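Local structure of acyl-homoserine-lactone synthase (Mesorhizobium sp. ORS 3359, 6WNS) at residues E20-I25 / R105-P110; I25-Y30 / P42-I47; A49-H54 / G70-P75. The protein catalyses the synthesis of acyl-homoserine lactone quorum-sensing signals, probably by joining an acyl group from coenzyme A to S-adenosylmethionine. One frame throughout, in Å; residues are numbered along the deposited sequence.

In the fold
Contact 1 spans the others along the chain: contact 2 and then contact 3 follow one another between its two segments. Contacts 1 and 2 share helix 16-31 and Ile25, with centres about 9 Å apart. Contacts 1 and 3 reach neighbouring antiparallel strands, 100-108 and 69-75, of the same mixed sheet, their centres about 14 Å apart, while those of contacts 2 and 3 are about 16 Å apart. Ion pairs cross between them: Arg105 of contact 1 meets Glu46 of contact 2, and Arg26 of contact 2 meets Asp51 of contact 3. Helix, loop and sheet are thus joined by one charged network in a domain of the acetyltransferase clan.

Contact 1 (E20-I25 / R105-P110); sequences ERYFRI and RFFVMP
Ile25 rests its CG2 methyl against both Met109 and Phe107, 3.8 Å from Met109 SD and 4.2 Å from Phe107 CE2. This branch stands anti to the isoleucine's own backbone N, while the Met109 chain, bent about its CB-CG and CG-SD bonds, brings the sulfur to it. One helical turn earlier, Tyr22 brings the edge of its ring to Phe107, whose CE1 lies near the tyrosine plane and 3.9 Å from Tyr22 CE1. The CG of Phe107 sits between backbone N and carbonyl carbon (chi1 66°), and the ring reaches toward helix 16-31, where it also touches Ile29. The neighbouring Phe106 and Val108 instead pack on helix 121-135, so strand 100-108 serves helices on both faces of the sheet. Helix 20-25 crosses the strand at 90°, with the axes 12.2 Å apart. A water bridges the polar ends: it lies 2.7 Å from Tyr22 OH and donates to Arg105 O at the same distance. Tyr22 OH is also bonded to Arg26. The segments therefore meet through apolar side chains without a direct hydrogen bond, and the phenol carries the polar link through the water, its two partners probably fixing the ring's position.

Contact 2 (I25-Y30 / P42-I47); sequences IRYDIY and PINIEI
Arg26 grips Glu46 side-on in a salt bridge, spending two nitrogens on a single carboxylate oxygen. NE reaches Glu46 OE1 at 2.9 Å, nearly in line with its C-O bond, and NH2 comes to the same OE1 at 3.0 Å from above the carboxylate plane. The oxygen lies in the guanidinium plane, although the two flat groups are turned 36° apart. A second arginine, Arg105, also forms a salt bridge to OE1, and Arg26 passes on to Asp51 and Tyr22, so the charges probably offset one another. With an alanine here instead of Arg26, Glu46 would probably be left with Arg105 as its remaining arginine, and Asp51 and Tyr22 OH would lose a bond each.

Stacking holds the outer end. The amide of Asn44 lies almost parallel over the phenol end of the Tyr27 ring, 7° between planes, with Asn44 CG 3.6 Å from Tyr27 CZ. Beside it, Asn44 CB sits over the middle of the same face, a CH-pi contact 3.8 Å from the ring centroid. The ring reaches this place with CG anti to the tyrosine N (chi1 161°). A water bonded to Tyr27 OH also meets Asn44 ND2, weakly.

Among backbone contacts, Asn44 O is buried 3.4 Å from Tyr27 CB and has no hydrogen-bond partner. Asn44 centres an inverse gamma turn, and the arginines and acids gathered round Arg26 and Glu46 are consistent with the cluster of charged residues conserved in LuxI-type synthases.

Contact 3 (A49-H54 / G70-P75); sequences AFDNEH and GSRLVP
Arg72 offers one face of its guanidinium to Phe50 CB, 3.7 Å from NH1, and its edge to Asp51 OD2. The Phe50 ring stands at 79° to that group and presents its own edge, with CD2 3.9 Å from Arg72 NH2. Arg72 leaves strand 69-75 with CG opposite the backbone N (chi1 -178°) and then bends about its CG-CD bond, which turns the guanidinium to Asp51. The NH1 bond to Asp51 OD2 is 2.9 Å long but weak in angle, part of a salt bridge whose planes differ by 41°. Other partners steady both ends: Thr104 holds Arg72 NE, Asp48 takes NH1, and Asp51 is also bound by Tyr57 and Arg26.

Further along the strand the contact turns apolar. Phe50 CB lies 4.3 Å from Val74 CG2, and Pro75 CD packs 4.1 Å from His54 CB and close to the His54 carbonyl oxygen. The loop is shaped by an inverse gamma turn centred on Asp51 and by an Asx turn, in which Asn52 OD1 accepts from His54 N at 2.9 Å, the donor standing above the carbonyl plane.

Leu73 points the opposite way, to helix 121-135, while Arg72 and Val74 face the loop. Charge pairing at one end and hydrocarbon packing at the other thus lay the 49-54 loop against the sheet, and the shared acids probably balance the arginine's buried charge.

Contact 1 (E20-I25 / R105-P110)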
loop_
_atom_site.group_PDB
_atom_site.type_symbol
_atom_site.label_atom_id
_atom_site.label_comp_id
_atom_site.label_asym_id
_atom_site.label_seq_id
_atom_site.Cartn_x
_atom_site.Cartn_y
_atom_site.Cartn_z
ATOM N N GLU A 20 3.785 6.702 -15.584
ATOM C CA GLU A 20 3.344 8.067 -15.973
ATOM C C GLU A 20 1.856 8.192 -15.660
ATOM O O GLU A 20 1.529 9.138 -14.962
ATOM C CB GLU A 20 3.765 8.369 -17.419
ATOM C CG GLU A 20 5.198 8.810 -17.398
ATOM C CD GLU A 20 6.010 8.740 -18.661
ATOM O OE1 GLU A 20 5.404 8.560 -19.732
ATOM O OE2 GLU A 20 7.248 8.906 -18.540
ATOM N N ARG A 21 1.028 7.178 -16.009
ATOM C CA ARG A 21 -0.416 7.209 -15.671
ATOM C C ARG A 21 -0.578 7.146 -14.153
ATOM O O ARG A 21 -1.426 7.835 -13.630
ATOM C CB ARG A 21 -1.166 6.084 -16.399
ATOM C CG ARG A 21 -1.254 6.337 -17.903
ATOM C CD ARG A 21 -2.290 5.490 -18.606
ATOM N NE ARG A 21 -2.194 4.075 -18.281
ATOM C CZ ARG A 21 -1.406 3.201 -18.906
ATOM N NH1 ARG A 21 -0.612 3.600 -19.898
ATOM N NH2 ARG A 21 -1.446 1.930 -18.522
ATOM N N TYR A 22 0.230 6.323 -13.479
ATOM C CA TYR A 22 0.143 6.124 -12.024
ATOM C C TYR A 22 0.368 7.495 -11.323
ATOM O O TYR A 22 -0.417 7.841 -10.424
ATOM C CB TYR A 22 1.186 5.075 -11.607
ATOM C CG TYR A 22 1.409 5.014 -10.127
ATOM C CD1 TYR A 22 0.412 4.532 -9.284
ATOM C CD2 TYR A 22 2.590 5.470 -9.536
ATOM C CE1 TYR A 22 0.547 4.566 -7.909
ATOM C CE2 TYR A 22 2.764 5.412 -8.152
ATOM C CZ TYR A 22 1.773 4.893 -7.337
ATOM O OH TYR A 22 1.959 4.886 -5.986
ATOM N N PHE A 23 1.405 8.251 -11.699
ATOM C CA PHE A 23 1.690 9.555 -11.045
ATOM C C PHE A 23 0.600 10.603 -11.367
ATOM O O PHE A 23 0.295 11.504 -10.562
ATOM C CB PHE A 23 3.088 10.017 -11.364
ATOM C CG PHE A 23 4.082 9.240 -10.544
ATOM C CD1 PHE A 23 4.935 8.325 -11.142
ATOM C CD2 PHE A 23 4.169 9.427 -9.181
ATOM C CE1 PHE A 23 5.845 7.575 -10.388
ATOM C CE2 PHE A 23 5.081 8.701 -8.431
ATOM C CZ PHE A 23 5.896 7.753 -9.024
ATOM N N ARG A 24 -0.048 10.474 -12.506
ATOM C CA ARG A 24 -1.191 11.358 -12.891
ATOM C C ARG A 24 -2.388 10.998 -12.037
ATOM O O ARG A 24 -3.104 11.906 -11.597
ATOM C CB ARG A 24 -1.498 11.214 -14.394
ATOM C CG ARG A 24 -0.363 11.721 -15.280
ATOM C CD ARG A 24 -0.769 12.155 -16.706
ATOM N NE ARG A 24 0.222 11.945 -17.769
ATOM C CZ ARG A 24 1.571 11.958 -17.681
ATOM N NH1 ARG A 24 2.190 12.166 -16.522
ATOM N NH2 ARG A 24 2.309 11.725 -18.771
ATOM N N ILE A 25 -2.641 9.697 -11.860
ATOM C CA ILE A 25 -3.720 9.180 -10.999
ATOM C C ILE A 25 -3.550 9.695 -9.568
ATOM O O ILE A 25 -4.550 10.109 -8.920
ATOM C CB ILE A 25 -3.785 7.654 -11.114
ATOM C CG1 ILE A 25 -4.379 7.261 -12.466
ATOM C CG2 ILE A 25 -4.578 7.092 -9.974
ATOM C CD1 ILE A 25 -4.332 5.757 -12.747
ATOM N N ARG A 105 -0.121 4.522 0.422
ATOM C CA ARG A 105 -0.784 4.813 -0.874
ATOM C C ARG A 105 -1.629 3.625 -1.338
ATOM O O ARG A 105 -1.520 3.242 -2.475
ATOM C CB ARG A 105 0.289 5.296 -1.836
ATOM C CG ARG A 105 1.025 6.504 -1.275
ATOM C CD ARG A 105 0.234 7.636 -0.610
ATOM N NE ARG A 105 1.095 8.818 -0.453
ATOM C CZ ARG A 105 1.192 9.768 -1.377
ATOM N NH1 ARG A 105 0.257 9.867 -2.308
ATOM N NH2 ARG A 105 2.031 10.769 -1.207
ATOM N N PHE A 106 -2.455 3.074 -0.456
ATOM C CA PHE A 106 -3.474 2.097 -0.865
ATOM C C PHE A 106 -4.597 2.858 -1.542
ATOM O O PHE A 106 -5.063 3.843 -0.957
ATOM C CB PHE A 106 -4.047 1.346 0.325
ATOM C CG PHE A 106 -5.241 0.504 -0.023
ATOM C CD1 PHE A 106 -5.080 -0.738 -0.622
ATOM C CD2 PHE A 106 -6.521 0.968 0.239
ATOM C CE1 PHE A 106 -6.194 -1.534 -0.880
ATOM C CE2 PHE A 106 -7.630 0.188 -0.051
ATOM C CZ PHE A 106 -7.456 -1.068 -0.593
ATOM N N PHE A 107 -4.933 2.515 -2.761
ATOM C CA PHE A 107 -6.143 3.098 -3.386
ATOM C C PHE A 107 -6.819 2.067 -4.285
ATOM O O PHE A 107 -6.158 1.181 -4.881
ATOM C CB PHE A 107 -5.762 4.334 -4.201
ATOM C CG PHE A 107 -4.908 3.986 -5.384
ATOM C CD1 PHE A 107 -3.567 3.673 -5.231
ATOM C CD2 PHE A 107 -5.468 3.881 -6.642
ATOM C CE1 PHE A 107 -2.796 3.317 -6.324
ATOM C CE2 PHE A 107 -4.679 3.585 -7.742
ATOM C CZ PHE A 107 -3.350 3.311 -7.585
ATOM N N VAL A 108 -8.107 2.288 -4.433
ATOM C CA VAL A 108 -8.976 1.627 -5.412
ATOM C C VAL A 108 -9.704 2.719 -6.185
ATOM O O VAL A 108 -10.362 3.671 -5.571
ATOM C CB VAL A 108 -9.971 0.697 -4.684
ATOM C CG1 VAL A 108 -10.814 -0.090 -5.664
ATOM C CG2 VAL A 108 -9.247 -0.220 -3.704
ATOM N N MET A 109 -9.670 2.572 -7.495
ATOM C CA MET A 109 -10.318 3.559 -8.364
ATOM C C MET A 109 -11.823 3.351 -8.201
ATOM O O MET A 109 -12.281 2.276 -7.805
ATOM C CB MET A 109 -9.835 3.432 -9.814
ATOM C CG MET A 109 -8.350 3.578 -9.922
ATOM S SD MET A 109 -7.854 5.279 -9.469
ATOM C CE MET A 109 -8.514 6.206 -10.863
ATOM N N PRO A 110 -12.609 4.438 -8.321
ATOM C CA PRO A 110 -14.062 4.309 -8.396
ATOM C C PRO A 110 -14.502 3.262 -9.449
ATOM O O PRO A 110 -15.309 2.402 -9.071
ATOM C CB PRO A 110 -14.545 5.752 -8.672
ATOM C CG PRO A 110 -13.302 6.580 -8.988
ATOM C CD PRO A 110 -12.137 5.834 -8.377
HETATM O O HOH W 1 0.184 3.383 -4.583
#

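Contact 2 (I25-Y30 / P42-I47)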
loop_
_atom_site.group_PDB
_atom_site.type_symbol
_atom_site.label_atom_id
_atom_site.label_comp_id
_atom_site.label_asym_id
_atom_site.label_seq_id
_atom_site.Cartn_x
_atom_site.Cartn_y
_atom_site.Cartn_z
ATOM N N ILE A 25 -2.641 9.697 -11.860
ATOM C CA ILE A 25 -3.720 9.180 -10.999
ATOM C C ILE A 25 -3.550 9.695 -9.568
ATOM O O ILE A 25 -4.550 10.109 -8.920
ATOM C CB ILE A 25 -3.785 7.654 -11.114
ATOM C CG1 ILE A 25 -4.379 7.261 -12.466
ATOM C CG2 ILE A 25 -4.578 7.092 -9.974
ATOM C CD1 ILE A 25 -4.332 5.757 -12.747
ATOM N N ARG A 26 -2.340 9.680 -9.055
ATOM C CA ARG A 26 -2.072 10.237 -7.691
ATOM C C ARG A 26 -2.437 11.712 -7.606
ATOM O O ARG A 26 -2.954 12.197 -6.542
ATOM C CB ARG A 26 -0.603 9.941 -7.371
ATOM C CG ARG A 26 -0.511 8.476 -6.974
ATOM C CD ARG A 26 0.831 8.023 -6.583
ATOM N NE ARG A 26 1.406 8.886 -5.546
ATOM C CZ ARG A 26 2.642 8.707 -5.104
ATOM N NH1 ARG A 26 3.270 7.586 -5.371
ATOM N NH2 ARG A 26 3.224 9.634 -4.386
ATOM N N TYR A 27 -2.254 12.450 -8.688
ATOM C CA TYR A 27 -2.737 13.848 -8.747
ATOM C C TYR A 27 -4.263 13.849 -8.612
ATOM O O TYR A 27 -4.772 14.561 -7.740
ATOM C CB TYR A 27 -2.288 14.542 -10.024
ATOM C CG TYR A 27 -3.104 15.741 -10.326
ATOM C CD1 TYR A 27 -2.777 16.932 -9.717
ATOM C CD2 TYR A 27 -4.228 15.696 -11.146
ATOM C CE1 TYR A 27 -3.493 18.078 -9.953
ATOM C CE2 TYR A 27 -4.964 16.846 -11.404
ATOM C CZ TYR A 27 -4.603 18.031 -10.779
ATOM O OH TYR A 27 -5.247 19.218 -10.965
ATOM N N ASP A 28 -4.952 12.994 -9.356
ATOM C CA ASP A 28 -6.448 12.953 -9.314
ATOM C C ASP A 28 -6.924 12.619 -7.896
ATOM O O ASP A 28 -7.901 13.237 -7.412
ATOM C CB ASP A 28 -7.005 11.971 -10.324
ATOM C CG ASP A 28 -6.691 12.311 -11.772
ATOM O OD1 ASP A 28 -6.578 13.482 -12.104
ATOM O OD2 ASP A 28 -6.513 11.373 -12.551
ATOM N N ILE A 29 -6.260 11.711 -7.212
ATOM C CA ILE A 29 -6.714 11.145 -5.925
ATOM C C ILE A 29 -6.299 12.057 -4.789
ATOM O O ILE A 29 -7.139 12.335 -3.911
ATOM C CB ILE A 29 -6.116 9.757 -5.713
ATOM C CG1 ILE A 29 -6.757 8.719 -6.620
ATOM C CG2 ILE A 29 -6.172 9.335 -4.241
ATOM C CD1 ILE A 29 -6.002 7.411 -6.571
ATOM N N TYR A 30 -5.022 12.433 -4.743
ATOM C CA TYR A 30 -4.427 13.030 -3.528
ATOM C C TYR A 30 -4.465 14.540 -3.620
ATOM O O TYR A 30 -4.594 15.169 -2.527
ATOM C CB TYR A 30 -2.997 12.520 -3.267
ATOM C CG TYR A 30 -2.978 11.059 -2.953
ATOM C CD1 TYR A 30 -2.730 10.122 -3.939
ATOM C CD2 TYR A 30 -3.307 10.597 -1.682
ATOM C CE1 TYR A 30 -2.747 8.767 -3.653
ATOM C CE2 TYR A 30 -3.363 9.237 -1.389
ATOM C CZ TYR A 30 -3.106 8.324 -2.390
ATOM O OH TYR A 30 -3.141 6.998 -2.105
ATOM N N PRO A 42 3.414 21.952 -10.105
ATOM C CA PRO A 42 3.170 22.780 -11.284
ATOM C C PRO A 42 2.670 21.979 -12.488
ATOM O O PRO A 42 2.046 22.532 -13.340
ATOM C CB PRO A 42 4.484 23.477 -11.565
ATOM C CG PRO A 42 5.283 23.321 -10.301
ATOM C CD PRO A 42 4.830 22.048 -9.695
ATOM N N ILE A 43 2.876 20.690 -12.476
ATOM C CA ILE A 43 2.285 19.749 -13.467
ATOM C C ILE A 43 1.438 18.767 -12.695
ATOM O O ILE A 43 1.606 18.629 -11.443
ATOM C CB ILE A 43 3.381 19.048 -14.280
ATOM C CG1 ILE A 43 4.334 18.278 -13.377
ATOM C CG2 ILE A 43 4.101 20.047 -15.151
ATOM C CD1 ILE A 43 5.255 17.321 -14.159
ATOM N N ASN A 44 0.551 18.075 -13.411
ATOM C CA ASN A 44 -0.552 17.305 -12.798
ATOM C C ASN A 44 -0.017 15.937 -12.422
ATOM O O ASN A 44 -0.522 14.936 -12.896
ATOM C CB ASN A 44 -1.799 17.315 -13.708
ATOM C CG ASN A 44 -2.527 18.633 -13.654
ATOM O OD1 ASN A 44 -2.055 19.514 -12.940
ATOM N ND2 ASN A 44 -3.632 18.804 -14.418
ATOM N N ILE A 45 0.907 15.883 -11.456
ATOM C CA ILE A 45 1.316 14.627 -10.811
ATOM C C ILE A 45 1.361 14.859 -9.292
ATOM O O ILE A 45 1.359 16.000 -8.857
ATOM C CB ILE A 45 2.681 14.122 -11.305
ATOM C CG1 ILE A 45 3.745 15.140 -10.953
ATOM C CG2 ILE A 45 2.701 13.796 -12.787
ATOM C CD1 ILE A 45 5.174 14.600 -11.001
ATOM N N GLU A 46 1.293 13.777 -8.558
ATOM C CA GLU A 46 1.576 13.825 -7.089
ATOM C C GLU A 46 2.723 12.839 -6.838
ATOM O O GLU A 46 2.673 11.664 -7.251
ATOM C CB GLU A 46 0.317 13.627 -6.286
ATOM C CG GLU A 46 0.509 13.810 -4.771
ATOM C CD GLU A 46 1.127 12.616 -4.050
ATOM O OE1 GLU A 46 0.823 11.465 -4.419
ATOM O OE2 GLU A 46 1.861 12.880 -3.026
ATOM N N ILE A 47 3.707 13.307 -6.066
ATOM C CA ILE A 47 4.944 12.564 -5.834
ATOM C C ILE A 47 5.520 13.077 -4.511
ATOM O O ILE A 47 5.457 14.262 -4.238
ATOM C CB ILE A 47 5.883 12.671 -7.066
ATOM C CG1 ILE A 47 7.096 11.759 -6.951
ATOM C CG2 ILE A 47 6.325 14.101 -7.266
ATOM C CD1 ILE A 47 7.956 11.707 -8.244
HETATM O O HOH W 2 -6.350 20.495 -13.314
#

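Contact 3 (A49-H54 / G70-P75)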
loop_
_atom_site.group_PDB
_atom_site.type_symbol
_atom_site.label_atom_id
_atom_site.label_comp_id
_atom_site.label_asym_id
_atom_site.label_seq_id
_atom_site.Cartn_x
_atom_site.Cartn_y
_atom_site.Cartn_z
ATOM N N ALA A 49 8.598 12.289 -1.061
ATOM C CA ALA A 49 10.027 12.000 -0.811
ATOM C C ALA A 49 10.314 10.509 -0.945
ATOM O O ALA A 49 11.492 10.142 -1.022
ATOM C CB ALA A 49 10.351 12.514 0.577
ATOM N N PHE A 50 9.307 9.653 -0.887
ATOM C CA PHE A 50 9.486 8.196 -0.843
ATOM C C PHE A 50 9.381 7.570 -2.210
ATOM O O PHE A 50 9.667 6.344 -2.356
ATOM C CB PHE A 50 8.512 7.563 0.142
ATOM C CG PHE A 50 8.558 8.273 1.475
ATOM C CD1 PHE A 50 9.742 8.344 2.225
ATOM C CD2 PHE A 50 7.421 8.866 1.992
ATOM C CE1 PHE A 50 9.767 9.016 3.454
ATOM C CE2 PHE A 50 7.467 9.568 3.184
ATOM C CZ PHE A 50 8.624 9.590 3.947
ATOM N N ASP A 51 9.069 8.376 -3.226
ATOM C CA ASP A 51 9.057 7.876 -4.611
ATOM C C ASP A 51 10.477 8.002 -5.151
ATOM O O ASP A 51 10.768 9.012 -5.808
ATOM C CB ASP A 51 8.019 8.671 -5.435
ATOM C CG ASP A 51 6.604 8.453 -5.014
ATOM O OD1 ASP A 51 5.968 9.417 -4.516
ATOM O OD2 ASP A 51 6.172 7.265 -5.057
ATOM N N ASN A 52 11.350 7.014 -4.916
ATOM C CA ASN A 52 12.731 6.989 -5.425
ATOM C C ASN A 52 13.036 5.550 -5.831
ATOM O O ASN A 52 12.111 4.723 -5.880
ATOM C CB ASN A 52 13.688 7.597 -4.394
ATOM C CG ASN A 52 13.800 6.770 -3.125
ATOM O OD1 ASN A 52 13.365 5.597 -3.103
ATOM N ND2 ASN A 52 14.502 7.323 -2.134
ATOM N N GLU A 53 14.293 5.261 -6.032
ATOM C CA GLU A 53 14.801 3.983 -6.555
ATOM C C GLU A 53 14.508 2.844 -5.574
ATOM O O GLU A 53 14.568 1.701 -6.027
ATOM C CB GLU A 53 16.303 4.048 -6.871
ATOM C CG GLU A 53 17.177 4.219 -5.646
ATOM C CD GLU A 53 17.482 5.649 -5.240
ATOM O OE1 GLU A 53 16.655 6.615 -5.537
ATOM O OE2 GLU A 53 18.594 5.831 -4.645
ATOM N N HIS A 54 14.155 3.131 -4.310
ATOM C CA HIS A 54 13.867 2.086 -3.300
ATOM C C HIS A 54 12.399 1.728 -3.221
ATOM O O HIS A 54 12.062 0.675 -2.627
ATOM C CB HIS A 54 14.349 2.529 -1.928
ATOM C CG HIS A 54 15.817 2.710 -1.854
ATOM N ND1 HIS A 54 16.680 1.647 -1.976
ATOM C CD2 HIS A 54 16.574 3.831 -1.751
ATOM C CE1 HIS A 54 17.915 2.106 -1.975
ATOM N NE2 HIS A 54 17.871 3.446 -1.826
ATOM N N GLY A 70 -4.084 0.065 -6.270
ATOM C CA GLY A 70 -2.673 -0.251 -6.014
ATOM C C GLY A 70 -2.205 0.084 -4.639
ATOM O O GLY A 70 -3.044 0.320 -3.763
ATOM N N SER A 71 -0.876 0.012 -4.472
ATOM C CA SER A 71 -0.203 0.303 -3.196
ATOM C C SER A 71 1.280 0.470 -3.447
ATOM O O SER A 71 1.731 0.157 -4.548
ATOM C CB SER A 71 -0.547 -0.755 -2.162
ATOM O OG SER A 71 -0.943 -1.925 -2.799
ATOM N N ARG A 72 1.972 0.943 -2.437
ATOM C CA ARG A 72 3.416 1.218 -2.472
ATOM C C ARG A 72 4.039 0.604 -1.233
ATOM O O ARG A 72 3.380 0.554 -0.181
ATOM C CB ARG A 72 3.708 2.705 -2.480
ATOM C CG ARG A 72 5.166 3.088 -2.552
ATOM C CD ARG A 72 5.263 4.608 -2.615
ATOM N NE ARG A 72 4.771 5.351 -1.445
ATOM C CZ ARG A 72 5.012 6.624 -1.255
ATOM N NH1 ARG A 72 5.689 7.285 -2.197
ATOM N NH2 ARG A 72 4.611 7.252 -0.145
ATOM N N LEU A 73 5.182 -0.002 -1.451
ATOM C CA LEU A 73 6.021 -0.542 -0.359
ATOM C C LEU A 73 7.371 0.154 -0.422
ATOM O O LEU A 73 8.018 0.210 -1.542
ATOM C CB LEU A 73 6.175 -2.038 -0.566
ATOM C CG LEU A 73 4.960 -2.883 -0.227
ATOM C CD1 LEU A 73 5.179 -4.319 -0.658
ATOM C CD2 LEU A 73 4.626 -2.807 1.255
ATOM N N VAL A 74 7.861 0.495 0.762
ATOM C CA VAL A 74 9.210 1.071 0.976
ATOM C C VAL A 74 9.966 0.276 2.037
ATOM O O VAL A 74 9.412 -0.017 3.095
ATOM C CB VAL A 74 9.007 2.531 1.388
ATOM C CG1 VAL A 74 10.306 3.235 1.698
ATOM C CG2 VAL A 74 8.271 3.289 0.297
ATOM N N PRO A 75 11.256 -0.049 1.830
ATOM C CA PRO A 75 12.024 -0.781 2.846
ATOM C C PRO A 75 12.051 0.014 4.164
ATOM O O PRO A 75 12.295 1.231 4.179
ATOM C CB PRO A 75 13.422 -0.947 2.219
ATOM C CG PRO A 75 13.435 -0.261 0.911
ATOM C CD PRO A 75 12.078 0.386 0.696
#